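Local atomic coordinates of type I modular polyketide synthase (Streptomyces albus subsp. albus, PDB entry 6IYR), a protein that probably selects and loads the malonyl-type extender unit from its coenzyme A thioester for module 8 of the salinomycin polyketide synthase, as its acyltransferase domain. Residues R127-P133 / H391-A397; A227-G231 / A346-F350; T404-Q408 / V419-T423. All coordinates share one frame; numbering follows the deposited sequence.

Contact 1: R127-P133 / H391-A397; sequences RTVFVFP and HGAFVEA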
ATOM      1  N   ARG A 127      -1.235   4.162 -15.980  1.00 28.82           N
ATOM      2  CA  ARG A 127      -1.264   2.728 -15.823  1.00 37.78           C
ATOM      3  C   ARG A 127      -0.801   2.353 -14.438  1.00 31.94           C
ATOM      4  O   ARG A 127       0.269   1.785 -14.237  1.00 31.00           O
ATOM      5  CB  ARG A 127      -0.439   2.090 -16.903  1.00 39.37           C
ATOM      6  CG  ARG A 127      -1.038   2.426 -18.250  1.00 43.95           C
ATOM      7  CD  ARG A 127      -0.683   1.371 -19.258  1.00 53.63           C
ATOM      8  NE  ARG A 127       0.700   1.564 -19.629  1.00 53.46           N
ATOM      9  CZ  ARG A 127       1.612   0.612 -19.663  1.00 41.41           C
ATOM     10  NH1 ARG A 127       2.838   0.923 -20.049  1.00 50.64           N
ATOM     11  NH2 ARG A 127       1.292  -0.641 -19.393  1.00 50.89           N
ATOM     12  N   THR A 128      -1.649   2.642 -13.474  1.00 28.84           N
ATOM     13  CA  THR A 128      -1.150   2.699 -12.125  1.00 34.21           C
ATOM     14  C   THR A 128      -1.140   1.322 -11.442  1.00 29.89           C
ATOM     15  O   THR A 128      -2.086   0.537 -11.547  1.00 30.72           O
ATOM     16  CB  THR A 128      -1.750   3.885 -11.331  1.00 38.96           C
ATOM     17  OG1 THR A 128      -2.004   3.550  -9.960  1.00 51.00           O
ATOM     18  CG2 THR A 128      -2.946   4.434 -11.998  1.00 34.42           C
ATOM     19  N   VAL A 129      -0.009   1.017 -10.808  1.00 31.08           N
ATOM     20  CA  VAL A 129       0.157  -0.242 -10.114  1.00 26.75           C
ATOM     21  C   VAL A 129      -0.253  -0.124  -8.655  1.00 26.46           C
ATOM     22  O   VAL A 129       0.209   0.795  -7.939  1.00 27.77           O
ATOM     23  CB  VAL A 129       1.613  -0.682 -10.171  1.00 27.19           C
ATOM     24  CG1 VAL A 129       1.776  -1.960  -9.384  1.00 25.69           C
ATOM     25  CG2 VAL A 129       2.054  -0.856 -11.600  1.00 28.44           C
ATOM     26  N   PHE A 130      -1.164  -0.979  -8.213  1.00 21.76           N
ATOM     27  CA  PHE A 130      -1.468  -1.064  -6.773  1.00 24.53           C
ATOM     28  C   PHE A 130      -0.527  -2.081  -6.051  1.00 28.32           C
ATOM     29  O   PHE A 130      -0.441  -3.256  -6.441  1.00 27.67           O
ATOM     30  CB  PHE A 130      -2.923  -1.458  -6.506  1.00 27.90           C
ATOM     31  CG  PHE A 130      -3.952  -0.366  -6.797  1.00 31.20           C
ATOM     32  CD1 PHE A 130      -3.600   0.817  -7.446  1.00 30.86           C
ATOM     33  CD2 PHE A 130      -5.299  -0.622  -6.585  1.00 34.15           C
ATOM     34  CE1 PHE A 130      -4.564   1.759  -7.756  1.00 34.00           C
ATOM     35  CE2 PHE A 130      -6.288   0.305  -6.936  1.00 34.48           C
ATOM     36  CZ  PHE A 130      -5.909   1.494  -7.524  1.00 30.78           C
ATOM     37  N   VAL A 131       0.063  -1.634  -4.942  1.00 25.98           N
ATOM     38  CA  VAL A 131       0.993  -2.441  -4.133  1.00 23.94           C
ATOM     39  C   VAL A 131       0.391  -2.819  -2.785  1.00 28.47           C
ATOM     40  O   VAL A 131      -0.162  -1.972  -2.082  1.00 27.07           O
ATOM     41  CB  VAL A 131       2.300  -1.684  -3.893  1.00 28.56           C
ATOM     42  CG1 VAL A 131       3.239  -2.516  -3.022  1.00 24.93           C
ATOM     43  CG2 VAL A 131       2.968  -1.373  -5.212  1.00 31.66           C
ATOM     44  N   PHE A 132       0.406  -4.108  -2.453  1.00 25.66           N
ATOM     45  CA  PHE A 132      -0.212  -4.572  -1.229  1.00 25.68           C
ATOM     46  C   PHE A 132       0.867  -5.219  -0.349  1.00 28.62           C
ATOM     47  O   PHE A 132       1.345  -6.313  -0.652  1.00 26.38           O
ATOM     48  CB  PHE A 132      -1.302  -5.595  -1.543  1.00 28.80           C
ATOM     49  CG  PHE A 132      -2.472  -5.024  -2.302  1.00 26.30           C
ATOM     50  CD1 PHE A 132      -2.418  -4.888  -3.687  1.00 26.53           C
ATOM     51  CD2 PHE A 132      -3.574  -4.528  -1.623  1.00 28.28           C
ATOM     52  CE1 PHE A 132      -3.488  -4.356  -4.383  1.00 30.51           C
ATOM     53  CE2 PHE A 132      -4.695  -4.066  -2.328  1.00 29.10           C
ATOM     54  CZ  PHE A 132      -4.645  -3.979  -3.703  1.00 26.00           C
ATOM     55  N   PRO A 133       1.312  -4.512   0.694  1.00 26.56           N
ATOM     56  CA  PRO A 133       2.392  -5.074   1.503  1.00 29.66           C
ATOM     57  C   PRO A 133       1.905  -6.162   2.411  1.00 26.64           C
ATOM     58  O   PRO A 133       0.692  -6.423   2.495  1.00 22.56           O
ATOM     59  CB  PRO A 133       2.881  -3.885   2.362  1.00 30.08           C
ATOM     60  CG  PRO A 133       2.062  -2.732   1.982  1.00 34.74           C
ATOM     61  CD  PRO A 133       0.851  -3.218   1.223  1.00 29.68           C
ATOM     62  N   HIS A 391       5.090   1.148 -16.714  1.00 29.33           N
ATOM     63  CA  HIS A 391       4.238   1.664 -15.676  1.00 33.48           C
ATOM     64  C   HIS A 391       4.942   2.814 -14.957  1.00 30.76           C
ATOM     65  O   HIS A 391       6.149   2.769 -14.752  1.00 32.48           O
ATOM     66  CB  HIS A 391       3.890   0.575 -14.689  1.00 33.86           C
ATOM     67  CG  HIS A 391       2.983  -0.465 -15.245  1.00 32.46           C
ATOM     68  ND1 HIS A 391       1.623  -0.433 -15.056  1.00 32.72           N
ATOM     69  CD2 HIS A 391       3.244  -1.587 -15.964  1.00 32.32           C
ATOM     70  CE1 HIS A 391       1.078  -1.481 -15.656  1.00 39.01           C
ATOM     71  NE2 HIS A 391       2.041  -2.173 -16.241  1.00 34.34           N
ATOM     72  N   GLY A 392       4.203   3.882 -14.658  1.00 30.35           N
ATOM     73  CA  GLY A 392       4.832   5.121 -14.194  1.00 33.35           C
ATOM     74  C   GLY A 392       4.523   5.449 -12.752  1.00 27.58           C
ATOM     75  O   GLY A 392       5.131   6.344 -12.168  1.00 34.25           O
ATOM     76  N   ALA A 393       3.502   4.800 -12.199  1.00 30.80           N
ATOM     77  CA  ALA A 393       3.080   5.104 -10.844  1.00 31.62           C
ATOM     78  C   ALA A 393       2.735   3.862 -10.044  1.00 36.13           C
ATOM     79  O   ALA A 393       2.027   2.981 -10.523  1.00 29.98           O
ATOM     80  CB  ALA A 393       1.898   6.057 -10.826  1.00 28.62           C
ATOM     81  N   PHE A 394       3.273   3.820  -8.827  1.00 32.11           N
ATOM     82  CA  PHE A 394       2.992   2.775  -7.871  1.00 33.16           C
ATOM     83  C   PHE A 394       2.323   3.322  -6.631  1.00 30.18           C
ATOM     84  O   PHE A 394       2.870   4.187  -5.926  1.00 28.63           O
ATOM     85  CB  PHE A 394       4.309   2.102  -7.468  1.00 27.76           C
ATOM     86  CG  PHE A 394       4.960   1.380  -8.595  1.00 31.51           C
ATOM     87  CD1 PHE A 394       5.688   2.065  -9.526  1.00 31.63           C
ATOM     88  CD2 PHE A 394       4.829   0.000  -8.731  1.00 27.71           C
ATOM     89  CE1 PHE A 394       6.245   1.408 -10.611  1.00 38.43           C
ATOM     90  CE2 PHE A 394       5.485  -0.667  -9.746  1.00 25.88           C
ATOM     91  CZ  PHE A 394       6.137   0.033 -10.716  1.00 31.61           C
ATOM     92  N   VAL A 395       1.195   2.742  -6.300  1.00 25.31           N
ATOM     93  CA  VAL A 395       0.404   3.202  -5.167  1.00 27.75           C
ATOM     94  C   VAL A 395       0.288   2.096  -4.149  1.00 30.37           C
ATOM     95  O   VAL A 395      -0.330   1.061  -4.393  1.00 26.10           O
ATOM     96  CB  VAL A 395      -0.995   3.666  -5.605  1.00 26.90           C
ATOM     97  CG1 VAL A 395      -1.909   3.929  -4.440  1.00 25.27           C
ATOM     98  CG2 VAL A 395      -0.887   4.944  -6.425  1.00 33.96           C
ATOM     99  N   GLU A 396       0.807   2.363  -2.945  1.00 25.69           N
ATOM    100  CA  GLU A 396       0.666   1.392  -1.867  1.00 26.50           C
ATOM    101  C   GLU A 396      -0.625   1.599  -1.137  1.00 27.92           C
ATOM    102  O   GLU A 396      -0.860   2.651  -0.575  1.00 28.98           O
ATOM    103  CB  GLU A 396       1.880   1.450  -0.920  1.00 27.55           C
ATOM    104  CG  GLU A 396       2.031   0.235   0.001  1.00 24.30           C
ATOM    105  CD  GLU A 396       3.199   0.385   0.944  1.00 24.17           C
ATOM    106  OE1 GLU A 396       4.327   0.516   0.441  1.00 28.82           O
ATOM    107  OE2 GLU A 396       2.975   0.419   2.167  1.00 30.56           O
ATOM    108  N   ALA A 397      -1.506   0.610  -1.236  1.00 25.96           N
ATOM    109  CA  ALA A 397      -2.796   0.639  -0.604  1.00 26.01           C
ATOM    110  C   ALA A 397      -2.706   0.163   0.828  1.00 30.24           C
ATOM    111  O   ALA A 397      -3.352  -0.823   1.174  1.00 27.74           O
ATOM    112  CB  ALA A 397      -3.759  -0.283  -1.332  1.00 26.63           C
TER

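Contact 2: A227-G231 / A346-F350; sequences AAVAG and AEVPF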
ATOM      1  N   ALA A 227      -5.361 -10.429  -4.570  1.00 26.94           N
ATOM      2  CA  ALA A 227      -6.140 -11.408  -5.315  1.00 27.15           C
ATOM      3  C   ALA A 227      -7.604 -11.054  -5.229  1.00 32.13           C
ATOM      4  O   ALA A 227      -8.374 -11.259  -6.167  1.00 28.85           O
ATOM      5  CB  ALA A 227      -5.902 -12.804  -4.760  1.00 28.45           C
ATOM      6  N   ALA A 228      -7.999 -10.554  -4.079  1.00 28.29           N
ATOM      7  CA  ALA A 228      -9.354 -10.130  -3.893  1.00 29.97           C
ATOM      8  C   ALA A 228      -9.676  -8.891  -4.713  1.00 33.26           C
ATOM      9  O   ALA A 228     -10.779  -8.760  -5.257  1.00 28.31           O
ATOM     10  CB  ALA A 228      -9.628  -9.880  -2.443  1.00 28.34           C
ATOM     11  N   VAL A 229      -8.737  -7.973  -4.799  1.00 30.02           N
ATOM     12  CA  VAL A 229      -8.981  -6.747  -5.536  1.00 29.29           C
ATOM     13  C   VAL A 229      -8.988  -7.080  -7.029  1.00 34.63           C
ATOM     14  O   VAL A 229      -9.716  -6.488  -7.793  1.00 30.76           O
ATOM     15  CB  VAL A 229      -7.929  -5.661  -5.184  1.00 28.76           C
ATOM     16  CG1 VAL A 229      -7.961  -4.495  -6.170  1.00 30.08           C
ATOM     17  CG2 VAL A 229      -8.118  -5.162  -3.739  1.00 25.84           C
ATOM     18  N   ALA A 230      -8.122  -7.979  -7.457  1.00 32.26           N
ATOM     19  CA  ALA A 230      -8.009  -8.321  -8.853  1.00 27.33           C
ATOM     20  C   ALA A 230      -9.151  -9.227  -9.343  1.00 32.69           C
ATOM     21  O   ALA A 230      -9.290  -9.449 -10.543  1.00 31.10           O
ATOM     22  CB  ALA A 230      -6.672  -9.019  -9.099  1.00 29.43           C
ATOM     23  N   GLY A 231      -9.858  -9.853  -8.415  1.00 27.16           N
ATOM     24  CA  GLY A 231     -10.994 -10.697  -8.728  1.00 32.78           C
ATOM     25  C   GLY A 231     -10.631 -12.161  -8.914  1.00 34.94           C
ATOM     26  O   GLY A 231     -11.497 -12.965  -9.201  1.00 34.68           O
ATOM     27  N   ALA A 346      -8.605 -13.562 -13.159  1.00 29.99           N
ATOM     28  CA  ALA A 346      -8.502 -12.224 -12.567  1.00 37.47           C
ATOM     29  C   ALA A 346      -8.851 -11.210 -13.620  1.00 31.43           C
ATOM     30  O   ALA A 346      -8.319 -11.267 -14.743  1.00 33.17           O
ATOM     31  CB  ALA A 346      -7.090 -11.969 -12.058  1.00 40.33           C
ATOM     32  N   GLU A 347      -9.626 -10.214 -13.203  1.00 32.61           N
ATOM     33  CA  GLU A 347     -10.013  -9.092 -14.074  1.00 38.70           C
ATOM     34  C   GLU A 347      -8.989  -7.988 -14.144  1.00 38.50           C
ATOM     35  O   GLU A 347      -9.056  -7.149 -15.030  1.00 34.94           O
ATOM     36  CB  GLU A 347     -11.312  -8.484 -13.581  1.00 44.66           C
ATOM     37  CG  GLU A 347     -12.392  -9.497 -13.291  1.00 55.19           C
ATOM     38  CD  GLU A 347     -13.624  -8.831 -12.728  1.00 76.81           C
ATOM     39  OE1 GLU A 347     -13.702  -7.586 -12.813  1.00 69.44           O
ATOM     40  OE2 GLU A 347     -14.474  -9.534 -12.147  1.00 98.80           O
ATOM     41  N   VAL A 348      -8.105  -7.922 -13.149  1.00 30.32           N
ATOM     42  CA  VAL A 348      -6.996  -6.982 -13.161  1.00 29.35           C
ATOM     43  C   VAL A 348      -5.714  -7.788 -13.184  1.00 30.27           C
ATOM     44  O   VAL A 348      -5.571  -8.740 -12.435  1.00 29.83           O
ATOM     45  CB  VAL A 348      -6.956  -6.080 -11.885  1.00 31.42           C
ATOM     46  CG1 VAL A 348      -5.770  -5.131 -11.964  1.00 31.80           C
ATOM     47  CG2 VAL A 348      -8.246  -5.287 -11.724  1.00 40.82           C
ATOM     48  N   PRO A 349      -4.787  -7.423 -14.066  1.00 28.72           N
ATOM     49  CA  PRO A 349      -3.553  -8.159 -14.144  1.00 29.54           C
ATOM     50  C   PRO A 349      -2.906  -8.321 -12.751  1.00 34.87           C
ATOM     51  O   PRO A 349      -2.790  -7.330 -11.992  1.00 30.73           O
ATOM     52  CB  PRO A 349      -2.693  -7.283 -15.039  1.00 28.67           C
ATOM     53  CG  PRO A 349      -3.690  -6.619 -15.986  1.00 31.17           C
ATOM     54  CD  PRO A 349      -4.943  -6.450 -15.166  1.00 33.27           C
ATOM     55  N   PHE A 350      -2.454  -9.545 -12.462  1.00 31.46           N
ATOM     56  CA  PHE A 350      -1.855  -9.924 -11.173  1.00 27.25           C
ATOM     57  C   PHE A 350      -0.465 -10.497 -11.433  1.00 30.22           C
ATOM     58  O   PHE A 350      -0.308 -11.559 -12.064  1.00 27.35           O
ATOM     59  CB  PHE A 350      -2.775 -10.931 -10.473  1.00 28.88           C
ATOM     60  CG  PHE A 350      -2.272 -11.413  -9.123  1.00 27.79           C
ATOM     61  CD1 PHE A 350      -1.192 -12.286  -9.033  1.00 29.99           C
ATOM     62  CD2 PHE A 350      -3.029 -11.207  -7.993  1.00 32.09           C
ATOM     63  CE1 PHE A 350      -0.748 -12.727  -7.795  1.00 33.97           C
ATOM     64  CE2 PHE A 350      -2.649 -11.717  -6.761  1.00 28.28           C
ATOM     65  CZ  PHE A 350      -1.508 -12.483  -6.658  1.00 32.66           C
TER

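Contact 3: T404-Q408 / V419-T423; sequences TVGVQ and VTQGT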
ATOM      1  N   THR A 404       7.480   1.555  -0.004  1.00 27.20           N
ATOM      2  CA  THR A 404       7.671   2.713  -0.814  1.00 31.34           C
ATOM      3  C   THR A 404       9.171   3.032  -0.920  1.00 33.92           C
ATOM      4  O   THR A 404       9.675   3.253  -2.018  1.00 24.83           O
ATOM      5  CB  THR A 404       6.779   3.745  -0.126  1.00 39.97           C
ATOM      6  OG1 THR A 404       6.046   4.516  -1.068  1.00 53.99           O
ATOM      7  CG2 THR A 404       7.468   4.483   0.925  1.00 26.81           C
ATOM      8  N   VAL A 405       9.937   2.704   0.123  1.00 26.33           N
ATOM      9  CA  VAL A 405      11.407   2.862   0.064  1.00 33.30           C
ATOM     10  C   VAL A 405      12.043   1.876  -0.915  1.00 33.52           C
ATOM     11  O   VAL A 405      12.984   2.210  -1.640  1.00 32.81           O
ATOM     12  CB  VAL A 405      12.040   2.665   1.452  1.00 33.97           C
ATOM     13  CG1 VAL A 405      13.564   2.624   1.354  1.00 37.73           C
ATOM     14  CG2 VAL A 405      11.580   3.789   2.375  1.00 41.56           C
ATOM     15  N   GLY A 406      11.567   0.633  -0.901  1.00 29.41           N
ATOM     16  CA  GLY A 406      12.114  -0.384  -1.793  1.00 28.34           C
ATOM     17  C   GLY A 406      11.721  -0.179  -3.247  1.00 29.01           C
ATOM     18  O   GLY A 406      12.520  -0.395  -4.159  1.00 24.38           O
ATOM     19  N   VAL A 407      10.496   0.269  -3.481  1.00 27.54           N
ATOM     20  CA  VAL A 407      10.125   0.626  -4.873  1.00 25.97           C
ATOM     21  C   VAL A 407      11.009   1.780  -5.358  1.00 30.11           C
ATOM     22  O   VAL A 407      11.584   1.736  -6.452  1.00 32.84           O
ATOM     23  CB  VAL A 407       8.636   0.997  -4.988  1.00 28.56           C
ATOM     24  CG1 VAL A 407       8.269   1.428  -6.428  1.00 26.21           C
ATOM     25  CG2 VAL A 407       7.760  -0.156  -4.516  1.00 32.76           C
ATOM     26  N   GLN A 408      11.178   2.790  -4.507  1.00 29.33           N
ATOM     27  CA  GLN A 408      11.961   3.967  -4.885  1.00 29.36           C
ATOM     28  C   GLN A 408      13.411   3.612  -5.171  1.00 35.89           C
ATOM     29  O   GLN A 408      14.008   4.100  -6.149  1.00 33.81           O
ATOM     30  CB  GLN A 408      11.911   5.009  -3.756  1.00 33.33           C
ATOM     31  CG  GLN A 408      12.558   6.336  -4.136  1.00 31.13           C
ATOM     32  CD  GLN A 408      11.818   7.038  -5.266  1.00 28.60           C
ATOM     33  OE1 GLN A 408      12.304   7.115  -6.403  1.00 37.80           O
ATOM     34  NE2 GLN A 408      10.599   7.438  -4.993  1.00 28.37           N
ATOM     35  N   VAL A 419       6.970   7.069 -10.114  1.00 28.62           N
ATOM     36  CA  VAL A 419       6.836   7.502  -8.744  1.00 30.40           C
ATOM     37  C   VAL A 419       6.167   6.453  -7.860  1.00 28.03           C
ATOM     38  O   VAL A 419       5.452   5.602  -8.340  1.00 28.82           O
ATOM     39  CB  VAL A 419       6.040   8.816  -8.651  1.00 29.18           C
ATOM     40  CG1 VAL A 419       6.764   9.923  -9.375  1.00 35.75           C
ATOM     41  CG2 VAL A 419       4.654   8.644  -9.230  1.00 28.71           C
ATOM     42  N   THR A 420       6.442   6.523  -6.568  1.00 26.76           N
ATOM     43  CA  THR A 420       5.861   5.638  -5.585  1.00 29.56           C
ATOM     44  C   THR A 420       5.230   6.436  -4.494  1.00 32.27           C
ATOM     45  O   THR A 420       5.777   7.436  -4.077  1.00 35.44           O
ATOM     46  CB  THR A 420       6.903   4.839  -4.805  1.00 34.87           C
ATOM     47  OG1 THR A 420       8.142   4.813  -5.500  1.00 49.21           O
ATOM     48  CG2 THR A 420       6.405   3.466  -4.533  1.00 37.57           C
ATOM     49  N   GLN A 421       4.098   5.968  -4.010  1.00 30.06           N
ATOM     50  CA  GLN A 421       3.437   6.617  -2.921  1.00 35.50           C
ATOM     51  C   GLN A 421       2.536   5.695  -2.125  1.00 33.40           C
ATOM     52  O   GLN A 421       2.188   4.628  -2.557  1.00 27.82           O
ATOM     53  CB  GLN A 421       2.659   7.811  -3.406  1.00 35.02           C
ATOM     54  CG  GLN A 421       1.390   7.473  -4.117  1.00 34.87           C
ATOM     55  CD  GLN A 421       0.479   8.651  -4.118  1.00 36.11           C
ATOM     56  OE1 GLN A 421      -0.339   8.796  -3.237  1.00 41.31           O
ATOM     57  NE2 GLN A 421       0.649   9.519  -5.077  1.00 37.30           N
ATOM     58  N   GLY A 422       2.222   6.128  -0.920  1.00 27.88           N
ATOM     59  CA  GLY A 422       1.342   5.423  -0.029  1.00 27.92           C
ATOM     60  C   GLY A 422      -0.062   5.977  -0.025  1.00 26.78           C
ATOM     61  O   GLY A 422      -0.453   6.766  -0.864  1.00 26.58           O
ATOM     62  N   THR A 423      -0.824   5.496   0.932  1.00 23.66           N
ATOM     63  CA  THR A 423      -2.178   5.925   1.170  1.00 25.85           C
ATOM     64  C   THR A 423      -2.310   6.637   2.505  1.00 30.67           C
ATOM     65  O   THR A 423      -2.435   7.862   2.542  1.00 31.30           O
ATOM     66  CB  THR A 423      -3.178   4.768   1.044  1.00 25.24           C
ATOM     67  OG1 THR A 423      -3.090   4.230  -0.267  1.00 28.05           O
ATOM     68  CG2 THR A 423      -4.581   5.232   1.206  1.00 31.42           C
TER

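Contact 1: R127-P133 / H391-A397
Val129, Phe130 and Val131 pair in register with Phe394, Val395 and Glu396 as central strands of the four-stranded parallel sheet at the heart of the alpha/beta acyltransferase fold. Four backbone bonds define the register: Val129 N to Ala393 O, Val395 N to Val129 O, Val131 N to Val395 O and Ala397 N to Val131 O. The 2.7 Å bond from Val395 N to Val129 O is almost straight, 171° at the hydrogen.

Packing is closest on the face carrying Val129, Val131 and Phe394. With CG1 anti to its backbone N (chi1 177°), Val129 lies alongside Phe394 and points the same way; Val129 CB comes within 3.6 Å of Phe394 CD2, while its CG2 stands off-centre over the ring, 4.3 Å from the centroid, in a CH-pi contact. Val129 CG2 also meets His391 ND1 at 3.5 Å. Helix 379-388 covers this side through Leu386 and Leu387. The other face is thinner between the strands: Phe130 CD1 reaches Val395 CB only at 4.3 Å, and Trp206 of helix 188-208 packs on Val395.

At the partly exposed end, Arg127 NH2 sits over one face of the His391 ring toward its rim, 3.6 Å from His391 NE2, the two planes 43° apart, while Arg127 NH1 bonds to Arg389 O. At the opposite end Glu396 extends past Pro133, its carboxylate held by Ser398 OG and the backbone N of Val402 and Leu403. The imidazole is fixed at its edge: His391 ND1 donates to Arg127 O at 2.7 Å, the oxygen lying near the ring plane.

Contact 2: A227-G231 / A346-F350
The C-terminal end of helix 222-230 is where this contact forms: the carbonyl of Ala230 takes two backbone N-H groups from the loop 346-350. Glu347 N approaches Ala230 O at 2.8 Å, nearly along the C=O axis, although the bond is bent, 134° at the hydrogen. The bond from Val348 N to Ala230 O is longer, 3.2 Å, but straighter at the hydrogen, 155°, and it comes in the carbonyl plane, on a lone pair. Two donors on one acceptor thus satisfy an oxygen at the end of the helix, where the chain supplies no further turn. Gly231 is the first residue to leave helical angles and does so with positive phi; its O is bonded by Arg344 NE.

This helix follows strand 215-218 and the Gly218, Ser220, Gly222 sequence, consistent with the nucleophile elbow of an alpha/beta acyltransferase, so the loop meets the far end of the elbow helix. Val216 of that strand touches Ala230, Val348 and Phe350.

Apolar contacts continue the junction. Ala230 CB touches both Ala346 CB and Val348 CB, which approach it from directions about a right angle apart, the latter 4.1 Å away, and it meets Val348 O at 3.5 Å. Further back along the helix, a chi1 of 180° swings the Phe350 ring away from its own backbone N and onto Ala227: Phe350 CE2 lies 4.0 Å from Ala227 CB. Both Ala227 N and Ala230 CB meet the ring at its edge rather than over a face. The exposed side belongs to Glu347, whose CB passes 3.8 Å from Ala230 O.

Contact 3: T404-Q408 / V419-T423
Thr420 packs against Thr404 and Val407 in the last beta-alpha-beta unit of the parallel sheet, built from strand 393-396, helix 404-414 and strand 419-421. The helix segment runs antiparallel to the strand segment, 175° between their directions with axes 8.0 Å apart, as expected when the chain turns back from the helix into the next parallel strand.

Along the strand, Val419 points away from the helix and packs on Ala393, its backbone bonding to Gly392 and Phe394. Thr420 points toward the helix and carries nearly all of the strand's share of the contact. Its methyl meets Val407 obliquely, with Thr420 CG2 modelled 3.3 Å from Val407 CG1; so short an approach, together with a near-eclipsed chi1 of -19°, leaves the exact placing of the methyl doubtful. Thr404 OG1 comes to the same methyl from the helix start, 3.6 Å from Thr420 CG2. The buried Thr420 OG1 as modelled has no hydrogen-bond partner, though this depends on the same doubtful torsion.

Gln421 turns its side chain from the helix toward helix 431-443, touching Ala441, and its backbone continues the sheet by bonding to Phe394 and Glu396. Gly422 comes near the first turn through its N, 4.2 Å from Thr404 OG1. Thr423 lies beyond the helix segment, and its OG1 is hydrogen-bonded with Glu396 O and Trp206 NE1.

Overall arrangement
Contacts 1 and 3 share the four-stranded parallel sheet ordered 215-218, 129-132, 393-396, 419-421: contact 1 joins its two inner strands, and contact 3 packs helix 404-414 on the edge strand 419-421. Their centres are about 8 Å apart, and Glu396 N to Gln421 O, a probable hydrogen bond, links them. Contact 2 lies by the opposite edge strand 215-218, its centre about 13 Å from that of contact 1, which it touches where Phe132 CZ meets Val229 CG2; its centre is about 21 Å from that of contact 3, nearest atoms about 11 Å. Along the chain contact 2 is nested within the loop closed by contact 1, and contact 3 follows both, so distant regions converge on one core.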